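DNA fragmentation factor subunit beta (Mus musculus, PDB 1V0D) cuts chromosomal DNA as a nuclease during apoptosis, bringing about DNA fragmentation and chromatin condensation. Local coordinates at residues N132-W144 with E149-Y161. Sequence-based numbering, arbitrary orientation.
Sequences NITAETREQDPSW and ESRFRNKSGYLRY
Lys155 runs extended across one face of the Trp144 indole. Its CE sits over the five-membered ring, 3.7 Å from the centroid, and NZ lies beyond it in a cation-pi contact. Lys155 NZ donates to Ala135 O at 2.8 Å from above the carbonyl plane. It also forms a salt bridge with Asp141 OD2, met on the anti side, and a hydrogen bond to Tyr247 O. CG of Trp144 lies anti to the backbone N (chi1 -165°), which swings the far ring corner CH2 to 3.6 Å from Tyr158 CD2. The indole NE1 hydrogen-bonds to Pro246 O. With an alanine in place of Trp144, the Lys155 methylenes would probably lose their flat cover, and a gap would open beside Tyr158 and Leu159. Glu136 OE1 accepts from Ser156 N at 2.9 Å and from Ser156 OG, which arrive from opposite faces of the carboxylate plane. Glu136 OE2 forms a salt bridge with Arg212. Arg138 N reaches Arg153 O. Arg138 extends its NH1 to Glu149 O at 2.8 Å. The CB of Arg138 lies over one face of the Arg153 guanidinium. A single beta bridge, Thr137 with Asn154, adjoins a helix N-terminus: Asn154 N-caps helix 155-175, and Glu136 takes up the N-H groups of Lys155 and Ser156 in its first turn.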
loop_
_atom_site.group_PDB
_atom_site.type_symbol
_atom_site.label_atom_id
_atom_site.label_comp_id
_atom_site.label_asym_id
_atom_site.label_seq_id
_atom_site.Cartn_x
_atom_site.Cartn_y
_atom_site.Cartn_z
ATOM N N ASN A 132 -7.010 -18.101 10.186
ATOM C CA ASN A 132 -8.004 -19.126 9.912
ATOM C C ASN A 132 -8.263 -19.260 8.409
ATOM O O ASN A 132 -9.356 -18.966 7.904
ATOM C CB ASN A 132 -9.300 -18.819 10.648
ATOM C CG ASN A 132 -10.315 -19.932 10.511
ATOM O OD1 ASN A 132 -10.012 -21.004 9.973
ATOM N ND2 ASN A 132 -11.525 -19.689 10.996
ATOM N N ILE A 133 -7.229 -19.719 7.706
ATOM C CA ILE A 133 -7.263 -19.911 6.261
ATOM C C ILE A 133 -8.373 -20.850 5.802
ATOM O O ILE A 133 -9.066 -20.583 4.815
ATOM C CB ILE A 133 -5.936 -20.490 5.772
ATOM C CG1 ILE A 133 -4.799 -19.545 6.134
ATOM C CG2 ILE A 133 -5.990 -20.719 4.281
ATOM C CD1 ILE A 133 -3.433 -20.113 5.819
ATOM N N THR A 134 -8.535 -21.950 6.525
ATOM C CA THR A 134 -9.524 -22.947 6.174
ATOM C C THR A 134 -10.952 -22.433 6.105
ATOM O O THR A 134 -11.727 -22.888 5.267
ATOM C CB THR A 134 -9.476 -24.130 7.139
ATOM O OG1 THR A 134 -8.128 -24.605 7.249
ATOM C CG2 THR A 134 -10.351 -25.257 6.619
ATOM N N ALA A 135 -11.313 -21.489 6.972
ATOM C CA ALA A 135 -12.678 -20.955 6.964
ATOM C C ALA A 135 -12.989 -20.233 5.650
ATOM O O ALA A 135 -12.145 -19.526 5.107
ATOM C CB ALA A 135 -12.873 -20.010 8.142
ATOM N N GLU A 136 -14.205 -20.392 5.147
ATOM C CA GLU A 136 -14.566 -19.757 3.886
ATOM C C GLU A 136 -15.735 -18.789 3.980
ATOM O O GLU A 136 -15.805 -17.806 3.231
ATOM C CB GLU A 136 -14.899 -20.828 2.846
ATOM C CG GLU A 136 -15.283 -20.274 1.486
ATOM C CD GLU A 136 -14.092 -19.703 0.712
ATOM O OE1 GLU A 136 -14.330 -18.963 -0.272
ATOM O OE2 GLU A 136 -12.925 -20.002 1.073
ATOM N N THR A 137 -16.654 -19.070 4.899
ATOM C CA THR A 137 -17.838 -18.241 5.067
ATOM C C THR A 137 -17.754 -17.224 6.185
ATOM O O THR A 137 -17.008 -17.395 7.157
ATOM C CB THR A 137 -19.061 -19.099 5.323
ATOM O OG1 THR A 137 -19.071 -20.175 4.384
ATOM C CG2 THR A 137 -20.334 -18.272 5.148
ATOM N N ARG A 138 -18.542 -16.164 6.031
ATOM C CA ARG A 138 -18.606 -15.086 7.003
ATOM C C ARG A 138 -19.110 -15.648 8.322
ATOM O O ARG A 138 -18.741 -15.170 9.399
ATOM C CB ARG A 138 -19.548 -13.999 6.499
ATOM C CG ARG A 138 -19.399 -12.686 7.212
ATOM C CD ARG A 138 -20.038 -11.592 6.396
ATOM N NE ARG A 138 -19.555 -10.278 6.792
ATOM C CZ ARG A 138 -19.812 -9.161 6.122
ATOM N NH1 ARG A 138 -20.553 -9.205 5.019
ATOM N NH2 ARG A 138 -19.314 -8.001 6.543
ATOM N N GLU A 139 -19.951 -16.675 8.220
ATOM C CA GLU A 139 -20.519 -17.344 9.381
ATOM C C GLU A 139 -19.419 -18.000 10.224
ATOM O O GLU A 139 -19.371 -17.820 11.436
ATOM C CB GLU A 139 -21.522 -18.411 8.922
ATOM C CG GLU A 139 -22.314 -19.089 10.044
ATOM C CD GLU A 139 -23.384 -18.180 10.654
ATOM O OE1 GLU A 139 -24.252 -17.678 9.898
ATOM O OE2 GLU A 139 -23.358 -17.974 11.893
ATOM N N GLN A 140 -18.531 -18.750 9.579
ATOM C CA GLN A 140 -17.456 -19.438 10.291
ATOM C C GLN A 140 -16.187 -18.638 10.575
ATOM O O GLN A 140 -15.247 -19.169 11.166
ATOM C CB GLN A 140 -17.082 -20.727 9.562
ATOM C CG GLN A 140 -17.311 -20.691 8.070
ATOM C CD GLN A 140 -16.875 -21.983 7.412
ATOM O OE1 GLN A 140 -17.169 -22.229 6.241
ATOM N NE2 GLN A 140 -16.160 -22.819 8.166
ATOM N N ASP A 141 -16.157 -17.374 10.159
ATOM C CA ASP A 141 -14.995 -16.518 10.405
ATOM C C ASP A 141 -15.328 -15.081 10.049
ATOM O O ASP A 141 -14.703 -14.486 9.177
ATOM C CB ASP A 141 -13.787 -16.993 9.591
ATOM C CG ASP A 141 -12.522 -16.193 9.890
ATOM O OD1 ASP A 141 -12.245 -15.913 11.080
ATOM O OD2 ASP A 141 -11.796 -15.857 8.933
ATOM N N PRO A 142 -16.315 -14.500 10.742
ATOM C CA PRO A 142 -16.769 -13.123 10.522
ATOM C C PRO A 142 -15.688 -12.059 10.726
ATOM O O PRO A 142 -15.749 -10.981 10.130
ATOM C CB PRO A 142 -17.920 -12.990 11.511
ATOM C CG PRO A 142 -17.450 -13.836 12.660
ATOM C CD PRO A 142 -16.942 -15.066 11.951
ATOM N N SER A 143 -14.702 -12.367 11.563
ATOM C CA SER A 143 -13.623 -11.431 11.838
ATOM C C SER A 143 -13.006 -10.922 10.528
ATOM O O SER A 143 -12.829 -9.715 10.326
ATOM C CB SER A 143 -12.564 -12.113 12.695
ATOM O OG SER A 143 -11.770 -11.149 13.364
ATOM N N TRP A 144 -12.683 -11.865 9.647
ATOM C CA TRP A 144 -12.117 -11.571 8.338
ATOM C C TRP A 144 -12.925 -10.467 7.649
ATOM O O TRP A 144 -12.362 -9.470 7.201
ATOM C CB TRP A 144 -12.169 -12.830 7.464
ATOM C CG TRP A 144 -11.311 -12.812 6.213
ATOM C CD1 TRP A 144 -9.994 -13.188 6.111
ATOM C CD2 TRP A 144 -11.726 -12.449 4.884
ATOM N NE1 TRP A 144 -9.572 -13.089 4.803
ATOM C CE2 TRP A 144 -10.611 -12.639 4.029
ATOM C CE3 TRP A 144 -12.932 -11.982 4.330
ATOM C CZ2 TRP A 144 -10.665 -12.381 2.655
ATOM C CZ3 TRP A 144 -12.985 -11.722 2.956
ATOM C CH2 TRP A 144 -11.858 -11.924 2.139
ATOM N N GLU A 149 -18.954 -4.751 2.971
ATOM C CA GLU A 149 -20.401 -4.637 2.860
ATOM C C GLU A 149 -21.032 -5.983 3.216
ATOM O O GLU A 149 -20.329 -6.978 3.398
ATOM C CB GLU A 149 -20.781 -4.214 1.442
ATOM C CG GLU A 149 -20.086 -2.936 1.007
ATOM C CD GLU A 149 -20.618 -2.381 -0.307
ATOM O OE1 GLU A 149 -20.588 -3.102 -1.331
ATOM O OE2 GLU A 149 -21.066 -1.213 -0.314
ATOM N N SER A 150 -22.353 -6.027 3.318
ATOM C CA SER A 150 -23.009 -7.272 3.688
ATOM C C SER A 150 -23.131 -8.269 2.556
ATOM O O SER A 150 -23.085 -9.475 2.794
ATOM C CB SER A 150 -24.386 -6.981 4.269
ATOM O OG SER A 150 -24.263 -6.172 5.425
ATOM N N ARG A 151 -23.287 -7.774 1.333
ATOM C CA ARG A 151 -23.419 -8.642 0.164
ATOM C C ARG A 151 -22.341 -9.723 0.151
ATOM O O ARG A 151 -22.535 -10.794 -0.429
ATOM C CB ARG A 151 -23.325 -7.807 -1.116
ATOM C CG ARG A 151 -22.074 -6.951 -1.145
ATOM C CD ARG A 151 -22.178 -5.749 -2.065
ATOM N NE ARG A 151 -21.672 -6.018 -3.405
ATOM C CZ ARG A 151 -21.135 -5.086 -4.189
ATOM N NH1 ARG A 151 -21.033 -3.831 -3.758
ATOM N NH2 ARG A 151 -20.705 -5.402 -5.407
ATOM N N PHE A 152 -21.213 -9.447 0.803
ATOM C CA PHE A 152 -20.111 -10.399 0.840
ATOM C C PHE A 152 -20.244 -11.426 1.953
ATOM O O PHE A 152 -19.974 -11.150 3.122
ATOM C CB PHE A 152 -18.776 -9.650 0.942
ATOM C CG PHE A 152 -18.500 -8.762 -0.239
ATOM C CD1 PHE A 152 -18.168 -7.424 -0.062
ATOM C CD2 PHE A 152 -18.636 -9.249 -1.533
ATOM C CE1 PHE A 152 -17.984 -6.581 -1.159
ATOM C CE2 PHE A 152 -18.455 -8.417 -2.634
ATOM C CZ PHE A 152 -18.132 -7.081 -2.447
ATOM N N ARG A 153 -20.665 -12.622 1.559
ATOM C CA ARG A 153 -20.863 -13.738 2.473
ATOM C C ARG A 153 -19.660 -14.683 2.438
ATOM O O ARG A 153 -19.274 -15.269 3.453
ATOM C CB ARG A 153 -22.110 -14.527 2.054
ATOM C CG ARG A 153 -23.440 -13.788 2.166
ATOM C CD ARG A 153 -24.059 -13.977 3.554
ATOM N NE ARG A 153 -23.547 -13.029 4.543
ATOM C CZ ARG A 153 -23.512 -13.256 5.854
ATOM N NH1 ARG A 153 -23.953 -14.408 6.349
ATOM N NH2 ARG A 153 -23.046 -12.323 6.676
ATOM N N ASN A 154 -19.075 -14.820 1.254
ATOM C CA ASN A 154 -17.959 -15.728 1.042
ATOM C C ASN A 154 -16.629 -15.009 0.842
ATOM O O ASN A 154 -16.597 -13.891 0.335
ATOM C CB ASN A 154 -18.269 -16.594 -0.184
ATOM C CG ASN A 154 -17.324 -17.765 -0.318
ATOM O OD1 ASN A 154 -17.332 -18.487 -1.325
ATOM N ND2 ASN A 154 -16.500 -17.972 0.706
ATOM N N LYS A 155 -15.533 -15.651 1.239
ATOM C CA LYS A 155 -14.206 -15.062 1.064
ATOM C C LYS A 155 -13.802 -15.028 -0.418
ATOM O O LYS A 155 -13.506 -13.958 -0.968
ATOM C CB LYS A 155 -13.158 -15.846 1.853
ATOM C CG LYS A 155 -13.203 -15.634 3.358
ATOM C CD LYS A 155 -12.072 -16.387 4.037
ATOM C CE LYS A 155 -12.128 -16.237 5.540
ATOM N NZ LYS A 155 -11.168 -17.162 6.202
ATOM N N SER A 156 -13.778 -16.197 -1.058
ATOM C CA SER A 156 -13.423 -16.282 -2.474
ATOM C C SER A 156 -14.207 -15.229 -3.223
ATOM O O SER A 156 -13.675 -14.535 -4.085
ATOM C CB SER A 156 -13.778 -17.656 -3.053
ATOM O OG SER A 156 -12.907 -18.663 -2.571
ATOM N N GLY A 157 -15.481 -15.115 -2.872
ATOM C CA GLY A 157 -16.349 -14.162 -3.528
ATOM C C GLY A 157 -15.857 -12.744 -3.436
ATOM O O GLY A 157 -15.892 -12.011 -4.416
ATOM N N TYR A 158 -15.400 -12.343 -2.259
ATOM C CA TYR A 158 -14.922 -10.984 -2.103
ATOM C C TYR A 158 -13.656 -10.782 -2.922
ATOM O O TYR A 158 -13.565 -9.825 -3.694
ATOM C CB TYR A 158 -14.643 -10.658 -0.636
ATOM C CG TYR A 158 -13.981 -9.310 -0.472
ATOM C CD1 TYR A 158 -14.672 -8.128 -0.749
ATOM C CD2 TYR A 158 -12.635 -9.214 -0.113
ATOM C CE1 TYR A 158 -14.029 -6.882 -0.678
ATOM C CE2 TYR A 158 -11.989 -7.976 -0.039
ATOM C CZ TYR A 158 -12.688 -6.823 -0.322
ATOM O OH TYR A 158 -12.039 -5.621 -0.253
ATOM N N LEU A 159 -12.683 -11.679 -2.756
ATOM C CA LEU A 159 -11.425 -11.588 -3.493
ATOM C C LEU A 159 -11.650 -11.608 -5.006
ATOM O O LEU A 159 -10.936 -10.952 -5.765
ATOM C CB LEU A 159 -10.494 -12.720 -3.068
ATOM C CG LEU A 159 -9.312 -12.283 -2.196
ATOM C CD1 LEU A 159 -9.717 -11.185 -1.229
ATOM C CD2 LEU A 159 -8.789 -13.476 -1.436
ATOM N N ARG A 160 -12.656 -12.355 -5.444
ATOM C CA ARG A 160 -12.984 -12.418 -6.859
ATOM C C ARG A 160 -13.380 -11.002 -7.271
ATOM O O ARG A 160 -12.853 -10.445 -8.237
ATOM C CB ARG A 160 -14.151 -13.379 -7.077
ATOM C CG ARG A 160 -14.413 -13.736 -8.520
ATOM C CD ARG A 160 -15.504 -14.781 -8.598
ATOM N NE ARG A 160 -15.295 -15.826 -7.598
ATOM C CZ ARG A 160 -16.275 -16.540 -7.044
ATOM N NH1 ARG A 160 -17.542 -16.323 -7.396
ATOM N NH2 ARG A 160 -15.996 -17.460 -6.125
ATOM N N TYR A 161 -14.311 -10.429 -6.517
ATOM C CA TYR A 161 -14.799 -9.070 -6.750
ATOM C C TYR A 161 -13.633 -8.076 -6.767
ATOM O O TYR A 161 -13.553 -7.189 -7.613
ATOM C CB TYR A 161 -15.774 -8.668 -5.629
ATOM C CG TYR A 161 -16.091 -7.193 -5.603
ATOM C CD1 TYR A 161 -17.085 -6.662 -6.425
ATOM C CD2 TYR A 161 -15.354 -6.316 -4.799
ATOM C CE1 TYR A 161 -17.344 -5.284 -6.455
ATOM C CE2 TYR A 161 -15.598 -4.932 -4.818
ATOM C CZ TYR A 161 -16.597 -4.422 -5.651
ATOM O OH TYR A 161 -16.857 -3.062 -5.678
#